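Local atomic coordinates of terminal oxygenase component of carbazole (Janthinobacterium sp., PDB entry 7BUG), a protein that catalyses, as the terminal oxygenase of a Rieske-type system, the angular dioxygenation of carbazole at a mononuclear iron supplied with electrons through a [2Fe-2S] cluster. Residues A[29-34]-A[283-288]; A[33-38]-A[131-136]; A[179-184]-A[359-364]. One frame throughout, in Å; residues are numbered along the deposited sequence.

Contact 1: residues A[29-34]-A[283-288]; sequences WYPVMF and FEWYVP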
loop_
_atom_site.group_PDB
_atom_site.type_symbol
_atom_site.label_atom_id
_atom_site.label_comp_id
_atom_site.label_asym_id
_atom_site.label_seq_id
_atom_site.Cartn_x
_atom_site.Cartn_y
_atom_site.Cartn_z
ATOM N N TRP A 29 27.089 11.823 12.762
ATOM C CA TRP A 29 26.193 12.560 13.649
ATOM C C TRP A 29 25.042 13.138 12.831
ATOM O O TRP A 29 25.312 13.718 11.786
ATOM C CB TRP A 29 26.936 13.680 14.353
ATOM C CG TRP A 29 27.968 13.253 15.342
ATOM C CD1 TRP A 29 29.317 13.212 15.148
ATOM C CD2 TRP A 29 27.734 12.895 16.711
ATOM N NE1 TRP A 29 29.942 12.818 16.296
ATOM C CE2 TRP A 29 29.013 12.669 17.277
ATOM C CE3 TRP A 29 26.607 12.762 17.522
ATOM C CZ2 TRP A 29 29.167 12.265 18.595
ATOM C CZ3 TRP A 29 26.765 12.428 18.835
ATOM C CH2 TRP A 29 28.028 12.178 19.364
ATOM N N TYR A 30 23.842 13.044 13.404
ATOM C CA TYR A 30 22.638 13.683 12.833
ATOM C C TYR A 30 21.821 14.383 13.913
ATOM O O TYR A 30 21.564 13.794 14.952
ATOM C CB TYR A 30 21.721 12.623 12.209
ATOM C CG TYR A 30 22.321 11.974 10.997
ATOM C CD1 TYR A 30 22.225 12.560 9.755
ATOM C CD2 TYR A 30 23.013 10.796 11.094
ATOM C CE1 TYR A 30 22.752 11.949 8.623
ATOM C CE2 TYR A 30 23.596 10.196 9.996
ATOM C CZ TYR A 30 23.449 10.763 8.744
ATOM O OH TYR A 30 24.032 10.127 7.690
ATOM N N PRO A 31 21.301 15.571 13.623
ATOM C CA PRO A 31 20.348 16.221 14.517
ATOM C C PRO A 31 18.953 15.638 14.364
ATOM O O PRO A 31 18.575 15.311 13.250
ATOM C CB PRO A 31 20.413 17.685 14.124
ATOM C CG PRO A 31 20.646 17.636 12.667
ATOM C CD PRO A 31 21.563 16.432 12.450
ATOM N N VAL A 32 18.237 15.474 15.473
ATOM C CA VAL A 32 16.896 14.824 15.384
ATOM C C VAL A 32 15.827 15.631 16.106
ATOM O O VAL A 32 14.655 15.382 15.825
ATOM C CB VAL A 32 16.967 13.403 15.940
ATOM C CG1 VAL A 32 17.868 12.531 15.051
ATOM C CG2 VAL A 32 17.428 13.360 17.359
ATOM N N MET A 33 16.205 16.511 17.016
ATOM C CA MET A 33 15.212 17.308 17.781
ATOM C C MET A 33 15.969 18.403 18.517
ATOM O O MET A 33 17.197 18.430 18.455
ATOM C CB MET A 33 14.440 16.458 18.785
ATOM C CG MET A 33 15.251 15.965 19.913
ATOM S SD MET A 33 14.258 14.881 21.009
ATOM C CE MET A 33 14.161 13.420 20.000
ATOM N N PHE A 34 15.230 19.328 19.107
ATOM C CA PHE A 34 15.823 20.421 19.922
ATOM C C PHE A 34 15.859 19.993 21.382
ATOM O O PHE A 34 15.068 19.198 21.842
ATOM C CB PHE A 34 15.072 21.731 19.699
ATOM C CG PHE A 34 15.199 22.238 18.290
ATOM C CD1 PHE A 34 16.370 22.829 17.852
ATOM C CD2 PHE A 34 14.178 22.032 17.384
ATOM C CE1 PHE A 34 16.498 23.286 16.538
ATOM C CE2 PHE A 34 14.306 22.498 16.084
ATOM C CZ PHE A 34 15.472 23.065 15.647
ATOM N N PHE A 283 21.725 27.199 8.520
ATOM C CA PHE A 283 22.275 25.826 8.452
ATOM C C PHE A 283 21.085 24.875 8.465
ATOM O O PHE A 283 20.251 24.941 9.377
ATOM C CB PHE A 283 23.194 25.531 9.636
ATOM C CG PHE A 283 24.225 26.561 10.042
ATOM C CD1 PHE A 283 23.917 27.555 10.972
ATOM C CD2 PHE A 283 25.523 26.513 9.545
ATOM C CE1 PHE A 283 24.889 28.456 11.398
ATOM C CE2 PHE A 283 26.490 27.405 9.994
ATOM C CZ PHE A 283 26.177 28.348 10.941
ATOM N N GLU A 284 20.970 24.010 7.461
ATOM C CA GLU A 284 19.811 23.117 7.436
ATOM C C GLU A 284 20.282 21.703 7.066
ATOM O O GLU A 284 21.046 21.492 6.116
ATOM C CB GLU A 284 18.687 23.665 6.542
ATOM C CG GLU A 284 19.072 23.841 5.120
ATOM C CD GLU A 284 17.883 24.316 4.263
ATOM O OE1 GLU A 284 17.075 25.104 4.822
ATOM O OE2 GLU A 284 17.730 23.844 3.144
ATOM N N TRP A 285 19.754 20.753 7.819
ATOM C CA TRP A 285 20.023 19.321 7.614
ATOM C C TRP A 285 18.819 18.680 6.922
ATOM O O TRP A 285 17.659 19.079 7.220
ATOM C CB TRP A 285 20.265 18.618 8.936
ATOM C CG TRP A 285 21.606 18.817 9.578
ATOM C CD1 TRP A 285 22.563 17.856 9.620
ATOM C CD2 TRP A 285 22.133 19.941 10.317
ATOM N NE1 TRP A 285 23.640 18.270 10.357
ATOM C CE2 TRP A 285 23.412 19.553 10.781
ATOM C CE3 TRP A 285 21.654 21.215 10.644
ATOM C CZ2 TRP A 285 24.213 20.403 11.540
ATOM C CZ3 TRP A 285 22.452 22.041 11.425
ATOM C CH2 TRP A 285 23.711 21.628 11.846
ATOM N N TYR A 286 19.104 17.615 6.208
ATOM C CA TYR A 286 18.133 16.714 5.583
ATOM C C TYR A 286 18.432 15.318 6.100
ATOM O O TYR A 286 19.272 14.585 5.527
ATOM C CB TYR A 286 18.226 16.844 4.081
ATOM C CG TYR A 286 18.476 18.243 3.594
ATOM C CD1 TYR A 286 17.449 19.186 3.479
ATOM C CD2 TYR A 286 19.766 18.658 3.321
ATOM C CE1 TYR A 286 17.719 20.466 3.020
ATOM C CE2 TYR A 286 20.041 19.940 2.882
ATOM C CZ TYR A 286 19.015 20.852 2.728
ATOM O OH TYR A 286 19.429 22.101 2.271
ATOM N N VAL A 287 17.778 14.982 7.177
ATOM C CA VAL A 287 18.157 13.780 7.961
ATOM C C VAL A 287 17.318 12.593 7.506
ATOM O O VAL A 287 16.081 12.600 7.633
ATOM C CB VAL A 287 17.971 14.050 9.453
ATOM C CG1 VAL A 287 18.359 12.829 10.253
ATOM C CG2 VAL A 287 18.756 15.278 9.861
ATOM N N PRO A 288 17.952 11.482 7.083
ATOM C CA PRO A 288 17.201 10.334 6.615
ATOM C C PRO A 288 16.455 9.655 7.764
ATOM O O PRO A 288 17.045 9.283 8.808
ATOM C CB PRO A 288 18.256 9.353 6.051
ATOM C CG PRO A 288 19.512 10.154 5.988
ATOM C CD PRO A 288 19.388 11.249 7.021
HETATM O O HOH W 1 25.451 16.500 11.641
#
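Pro31 lies on the indole of Trp285 at the centre of a buried, apolar interface between two antiparallel sheets. Strand 29-32 belongs to the sheet of the Rieske [2Fe-2S] domain and strand 283-288 to that of the Bet v 1-like ring-hydroxylase domain; their axes run almost perpendicular, at 98°, and come within 7.6 Å. The join is a worked example of a proline-aromatic CH-pi contact: Pro31 CG stands over the ring face, 3.5 Å from the centroid of the five-membered ring of Trp285 and only 11° off its normal. Pro31 CD sits beside it, 3.3 Å from Trp285 CD1. The indole nitrogen is tied in by water, which accepts from Trp285 NE1 and donates to Trp29 O. The two methyls of Val287 divide the next place along: CG2 is pressed to 3.4 Å from Pro31 O, a buried carbonyl oxygen that finds no polar partner, and Val287 CG1 reaches Tyr30 CB at 3.9 Å. Farther out along the phenol Tyr30 CE1 meets Pro288 CD at 3.8 Å, the two side chains crossing at about a right angle. The Tyr30 hydroxyl is bonded to Phe25 O. Strand 132-137 pairs with strand 28-32 beside the contact, Leu48 of strand 44-48 touches both Tyr30 and Val287, and Phe153 meets the Trp285 ring edge-to-face.

Contact 2: residues A[33-38]-A[131-136]; sequences MFSKEI and GCVFIY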
loop_
_atom_site.group_PDB
_atom_site.type_symbol
_atom_site.label_atom_id
_atom_site.label_comp_id
_atom_site.label_asym_id
_atom_site.label_seq_id
_atom_site.Cartn_x
_atom_site.Cartn_y
_atom_site.Cartn_z
ATOM N N MET A 33 16.205 16.511 17.016
ATOM C CA MET A 33 15.212 17.308 17.781
ATOM C C MET A 33 15.969 18.403 18.517
ATOM O O MET A 33 17.197 18.430 18.455
ATOM C CB MET A 33 14.440 16.458 18.785
ATOM C CG MET A 33 15.251 15.965 19.913
ATOM S SD MET A 33 14.258 14.881 21.009
ATOM C CE MET A 33 14.161 13.420 20.000
ATOM N N PHE A 34 15.230 19.328 19.107
ATOM C CA PHE A 34 15.823 20.421 19.922
ATOM C C PHE A 34 15.859 19.993 21.382
ATOM O O PHE A 34 15.068 19.198 21.842
ATOM C CB PHE A 34 15.072 21.731 19.699
ATOM C CG PHE A 34 15.199 22.238 18.290
ATOM C CD1 PHE A 34 16.370 22.829 17.852
ATOM C CD2 PHE A 34 14.178 22.032 17.384
ATOM C CE1 PHE A 34 16.498 23.286 16.538
ATOM C CE2 PHE A 34 14.306 22.498 16.084
ATOM C CZ PHE A 34 15.472 23.065 15.647
ATOM N N SER A 35 16.905 20.424 22.066
ATOM C CA SER A 35 17.136 20.121 23.492
ATOM C C SER A 35 15.863 20.391 24.308
ATOM O O SER A 35 15.536 19.565 25.202
ATOM C CB SER A 35 18.267 20.967 23.963
ATOM O OG SER A 35 19.495 20.579 23.350
ATOM N N LYS A 36 15.164 21.476 23.992
ATOM C CA LYS A 36 13.999 21.942 24.817
ATOM C C LYS A 36 12.829 20.983 24.604
ATOM O O LYS A 36 11.857 21.057 25.326
ATOM C CB LYS A 36 13.611 23.360 24.418
ATOM C CG LYS A 36 13.066 23.476 22.996
ATOM C CD LYS A 36 12.646 24.873 22.559
ATOM C CE LYS A 36 13.491 25.974 23.153
ATOM N NZ LYS A 36 13.031 27.282 22.641
ATOM N N GLU A 37 12.914 20.097 23.619
ATOM C CA GLU A 37 11.783 19.193 23.301
ATOM C C GLU A 37 11.867 17.912 24.089
ATOM O O GLU A 37 10.971 17.051 23.918
ATOM C CB GLU A 37 11.748 18.870 21.816
ATOM C CG GLU A 37 11.480 20.096 20.983
ATOM C CD GLU A 37 11.421 19.850 19.486
ATOM O OE1 GLU A 37 12.389 19.262 18.922
ATOM O OE2 GLU A 37 10.391 20.269 18.876
ATOM N N ILE A 38 12.968 17.681 24.807
ATOM C CA ILE A 38 13.140 16.440 25.604
ATOM C C ILE A 38 13.417 16.863 27.051
ATOM O O ILE A 38 14.455 17.483 27.336
ATOM C CB ILE A 38 14.156 15.434 25.049
ATOM C CG1 ILE A 38 14.377 14.315 26.064
ATOM C CG2 ILE A 38 15.443 16.088 24.613
ATOM C CD1 ILE A 38 14.699 13.039 25.448
ATOM N N GLY A 131 21.599 23.872 21.525
ATOM C CA GLY A 131 20.192 23.535 21.746
ATOM C C GLY A 131 19.672 22.528 20.742
ATOM O O GLY A 131 18.466 22.368 20.684
ATOM N N CYS A 132 20.572 21.790 20.064
ATOM C CA CYS A 132 20.186 20.718 19.101
ATOM C C CYS A 132 20.671 19.374 19.618
ATOM O O CYS A 132 21.819 19.273 20.139
ATOM C CB CYS A 132 20.765 20.968 17.720
ATOM S SG CYS A 132 20.316 22.597 17.055
ATOM N N VAL A 133 19.857 18.336 19.426
ATOM C CA VAL A 133 20.204 16.973 19.875
ATOM C C VAL A 133 20.752 16.205 18.679
ATOM O O VAL A 133 19.980 15.983 17.730
ATOM C CB VAL A 133 18.980 16.258 20.467
ATOM C CG1 VAL A 133 19.265 14.804 20.823
ATOM C CG2 VAL A 133 18.423 17.022 21.654
ATOM N N PHE A 134 22.005 15.748 18.797
ATOM C CA PHE A 134 22.669 14.969 17.723
ATOM C C PHE A 134 22.861 13.538 18.190
ATOM O O PHE A 134 23.341 13.310 19.337
ATOM C CB PHE A 134 24.032 15.590 17.425
ATOM C CG PHE A 134 24.010 16.909 16.728
ATOM C CD1 PHE A 134 23.913 18.117 17.406
ATOM C CD2 PHE A 134 24.055 16.941 15.351
ATOM C CE1 PHE A 134 23.854 19.322 16.702
ATOM C CE2 PHE A 134 24.083 18.150 14.673
ATOM C CZ PHE A 134 24.009 19.333 15.358
ATOM N N ILE A 135 22.541 12.578 17.337
ATOM C CA ILE A 135 22.804 11.142 17.582
ATOM C C ILE A 135 23.872 10.690 16.597
ATOM O O ILE A 135 23.757 11.032 15.422
ATOM C CB ILE A 135 21.501 10.332 17.428
ATOM C CG1 ILE A 135 20.486 10.788 18.471
ATOM C CG2 ILE A 135 21.756 8.833 17.489
ATOM C CD1 ILE A 135 19.147 10.155 18.331
ATOM N N TYR A 136 24.862 9.971 17.089
ATOM C CA TYR A 136 25.870 9.331 16.226
ATOM C C TYR A 136 25.317 7.989 15.815
ATOM O O TYR A 136 25.313 7.077 16.635
ATOM C CB TYR A 136 27.190 9.190 16.962
ATOM C CG TYR A 136 28.237 8.593 16.061
ATOM C CD1 TYR A 136 28.774 9.329 15.028
ATOM C CD2 TYR A 136 28.663 7.280 16.229
ATOM C CE1 TYR A 136 29.748 8.794 14.206
ATOM C CE2 TYR A 136 29.660 6.756 15.424
ATOM C CZ TYR A 136 30.205 7.522 14.421
ATOM O OH TYR A 136 31.187 6.960 13.644
HETATM O O HOH W 2 16.575 23.592 22.266
#
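Met33 starts the contact at the corner where the chain leaves strand 28-32, and its carbonyl oxygen accepts a nearly straight bond from Val133 N, 2.8 Å long with 164° at the hydrogen. Its side chain runs alongside that of Val133, pointing the same way, with Met33 CG 3.8 Å from Val133 CG2; a chi1 of 69° tucks CG between the backbone N and the carbonyl carbon and holds it against the valine. Phe34 turns to the other face and forms an antiparallel, non-hydrogen-bonded pair with Cys132. The sulfur approaches the phenyl ring obliquely, Cys132 SG lying 3.9 Å from Phe34 CE1, while Gly131 O sits in the plane of the ring at its edge. Phe297, from the ring-hydroxylase domain, stacks on the same ring. Strand 132-137, which forms a hairpin with strand 123-129 in the Rieske-domain sheet, thus pairs through Cys132 with a residue just past the corner at Met33. Ser35 opens the 3-10 turn 35-37, and its amide bonds to Gly131 O at 2.9 Å from above the carbonyl plane. Gly131, at a positive phi of 68°, takes a conformation that suits glycine. Ser35 OG is bonded to Glu128. Lys36 N donates to a water that in turn donates to Gly131 O at 2.8 Å, giving that oxygen a second donor. Backbone and side chain of Glu37 return to Phe34: Glu37 OE1 accepts from Phe34 N at 2.8 Å, and Glu37 N donates to Phe34 O. At the end, Ile38 CG2 reaches Val133 CG2 at 4.3 Å.

Contact 3: residues A[179-184]-A[359-364]; sequences FDPSHI and DEAIVA. With FE2 (Fe (II) ion), chain E.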
loop_
_atom_site.group_PDB
_atom_site.type_symbol
_atom_site.label_atom_id
_atom_site.label_comp_id
_atom_site.label_asym_id
_atom_site.label_seq_id
_atom_site.Cartn_x
_atom_site.Cartn_y
_atom_site.Cartn_z
ATOM N N PHE A 179 21.147 22.542 -2.431
ATOM C CA PHE A 179 22.458 22.940 -2.975
ATOM C C PHE A 179 22.361 23.314 -4.461
ATOM O O PHE A 179 23.332 23.730 -5.049
ATOM C CB PHE A 179 23.462 21.811 -2.793
ATOM C CG PHE A 179 24.881 22.248 -3.005
ATOM C CD1 PHE A 179 25.408 23.342 -2.330
ATOM C CD2 PHE A 179 25.708 21.514 -3.833
ATOM C CE1 PHE A 179 26.732 23.723 -2.535
ATOM C CE2 PHE A 179 27.024 21.894 -4.023
ATOM C CZ PHE A 179 27.540 22.985 -3.362
ATOM N N ASP A 180 21.172 23.266 -5.028
ATOM C CA ASP A 180 21.002 23.446 -6.490
ATOM C C ASP A 180 21.049 24.937 -6.848
ATOM O O ASP A 180 20.213 25.710 -6.361
ATOM C CB ASP A 180 19.641 22.835 -6.777
ATOM C CG ASP A 180 19.223 22.868 -8.212
ATOM O OD1 ASP A 180 19.708 23.779 -8.954
ATOM O OD2 ASP A 180 18.371 22.017 -8.536
ATOM N N PRO A 181 22.053 25.430 -7.599
ATOM C CA PRO A 181 22.139 26.869 -7.804
ATOM C C PRO A 181 20.955 27.463 -8.593
ATOM O O PRO A 181 20.567 28.612 -8.380
ATOM C CB PRO A 181 23.476 27.066 -8.563
ATOM C CG PRO A 181 24.223 25.742 -8.404
ATOM C CD PRO A 181 23.158 24.675 -8.210
ATOM N N SER A 182 20.377 26.703 -9.519
ATOM C CA SER A 182 19.301 27.248 -10.408
ATOM C C SER A 182 17.887 27.097 -9.830
ATOM O O SER A 182 16.939 27.732 -10.358
ATOM C CB SER A 182 19.398 26.642 -11.740
ATOM O OG SER A 182 20.575 27.112 -12.361
ATOM N N HIS A 183 17.696 26.359 -8.730
ATOM C CA HIS A 183 16.367 26.098 -8.157
ATOM C C HIS A 183 15.783 27.395 -7.624
ATOM O O HIS A 183 14.595 27.416 -7.346
ATOM C CB HIS A 183 16.399 24.993 -7.064
ATOM C CG HIS A 183 16.512 25.506 -5.680
ATOM N ND1 HIS A 183 17.717 25.855 -5.137
ATOM C CD2 HIS A 183 15.580 25.813 -4.759
ATOM C CE1 HIS A 183 17.527 26.316 -3.927
ATOM N NE2 HIS A 183 16.215 26.300 -3.638
ATOM N N ILE A 184 16.593 28.446 -7.395
ATOM C CA ILE A 184 16.108 29.704 -6.775
ATOM C C ILE A 184 15.024 30.384 -7.630
ATOM O O ILE A 184 14.290 31.177 -7.061
ATOM C CB ILE A 184 17.275 30.669 -6.549
ATOM C CG1 ILE A 184 18.000 31.008 -7.846
ATOM C CG2 ILE A 184 18.191 30.081 -5.476
ATOM C CD1 ILE A 184 18.969 32.161 -7.708
ATOM N N ASP A 359 24.154 22.160 -12.598
ATOM C CA ASP A 359 24.120 20.910 -11.818
ATOM C C ASP A 359 25.557 20.454 -11.509
ATOM O O ASP A 359 25.718 19.397 -10.848
ATOM C CB ASP A 359 23.331 19.841 -12.567
ATOM C CG ASP A 359 21.858 20.189 -12.657
ATOM O OD1 ASP A 359 21.328 20.723 -11.657
ATOM O OD2 ASP A 359 21.251 19.867 -13.733
ATOM N N GLU A 360 26.588 21.160 -12.016
ATOM C CA GLU A 360 27.995 20.856 -11.631
ATOM C C GLU A 360 28.082 20.849 -10.106
ATOM O O GLU A 360 28.787 19.986 -9.556
ATOM C CB GLU A 360 28.953 21.863 -12.277
ATOM C CG GLU A 360 30.398 21.658 -11.920
ATOM C CD GLU A 360 30.974 20.303 -12.313
ATOM O OE1 GLU A 360 30.439 19.671 -13.247
ATOM O OE2 GLU A 360 31.981 19.878 -11.673
ATOM N N ALA A 361 27.406 21.754 -9.416
ATOM C CA ALA A 361 27.413 21.813 -7.932
ATOM C C ALA A 361 26.842 20.499 -7.366
ATOM O O ALA A 361 27.464 19.855 -6.481
ATOM C CB ALA A 361 26.604 22.956 -7.428
ATOM N N ILE A 362 25.724 20.035 -7.923
ATOM C CA ILE A 362 25.078 18.779 -7.475
ATOM C C ILE A 362 25.996 17.580 -7.719
ATOM O O ILE A 362 26.118 16.724 -6.803
ATOM C CB ILE A 362 23.699 18.600 -8.115
ATOM C CG1 ILE A 362 22.770 19.682 -7.531
ATOM C CG2 ILE A 362 23.193 17.162 -7.865
ATOM C CD1 ILE A 362 21.486 19.887 -8.290
ATOM N N VAL A 363 26.609 17.482 -8.902
ATOM C CA VAL A 363 27.493 16.352 -9.259
ATOM C C VAL A 363 28.730 16.388 -8.350
ATOM O O VAL A 363 29.139 15.335 -7.904
ATOM C CB VAL A 363 27.831 16.394 -10.754
ATOM C CG1 VAL A 363 29.057 15.587 -11.102
ATOM C CG2 VAL A 363 26.613 15.924 -11.549
ATOM N N ALA A 364 29.249 17.544 -8.016
ATOM C CA ALA A 364 30.415 17.620 -7.097
ATOM C C ALA A 364 30.009 17.064 -5.733
ATOM O O ALA A 364 30.789 16.316 -5.157
ATOM C CB ALA A 364 30.894 19.033 -6.995
HETATM FE FE FE2 E . 15.284 26.667 -1.921
HETATM O O HOH W 3 18.994 20.038 -10.561
HETATM O O HOH W 4 21.123 23.206 -11.220
HETATM O O HOH W 5 16.564 27.542 -0.982
HETATM O O HOH W 6 16.595 25.132 -1.054
#
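Two aspartates face each other through water: Asp180 OD1 and Asp359 OD1 are 4.4 Å apart, and two waters span the pair, each donating to Asp359 OD1 and to one oxygen of Asp180. The setting is the subunit junction of a Rieske oxygenase, where the cluster of one chain adjoins the mononuclear iron of the next. Asp180 OD2 is bonded to His93 NE2 and Asp359 OD2 to His71 NE2, both histidines being [2Fe-2S] ligands of the second subunit. The link from His93 through Asp180 to His183 is consistent with the electron route proposed for this family. The rest is mainly buried carbon packing: Ile362 CD1 rests 3.7 Å from the carboxylate carbon Asp180 CG, and Ala361 CB, on the helix starting at 360, fits between Phe179 CE2 at 3.6 Å and Pro181 CG at 3.8 Å. With CG anti to the backbone N (chi1 -166°), the Phe179 ring points its edge at the helix, CE2 lying 3.2 Å from Ala361 O in the ring plane. The protein ligands of the iron are His183, His187 and Asp333, a two-histidine, one-carboxylate facial triad, and two waters also coordinate it. His183 NE2 binds it at 2.0 Å, while the other ring nitrogen, His183 ND1, donates to Asp180 O at 2.8 Å, almost straight at 177°, within the ring plane and onto a carbonyl lone pair.

Overall arrangement
Contacts 1 and 2 start from the same run of chain, the end of strand 28-32 and the turn after it: they share Met33 and Phe34, their centres are about 9 Å apart, and Tyr30 O lies 2.8 Å from Ile135 N, a probable hydrogen bond. Contact 1 then binds the Rieske-domain sheet to the ring-hydroxylase sheet. Contact 3 has its centre about 21 Å from that of contact 1, though their nearest atoms are about 5 Å apart without touching, and about 30 Å from that of contact 2. It alone holds an iron ligand, and it is hydrogen-bonded to two histidine ligands of a neighbouring subunit's Rieske cluster, so the two domains are joined both within and between chains.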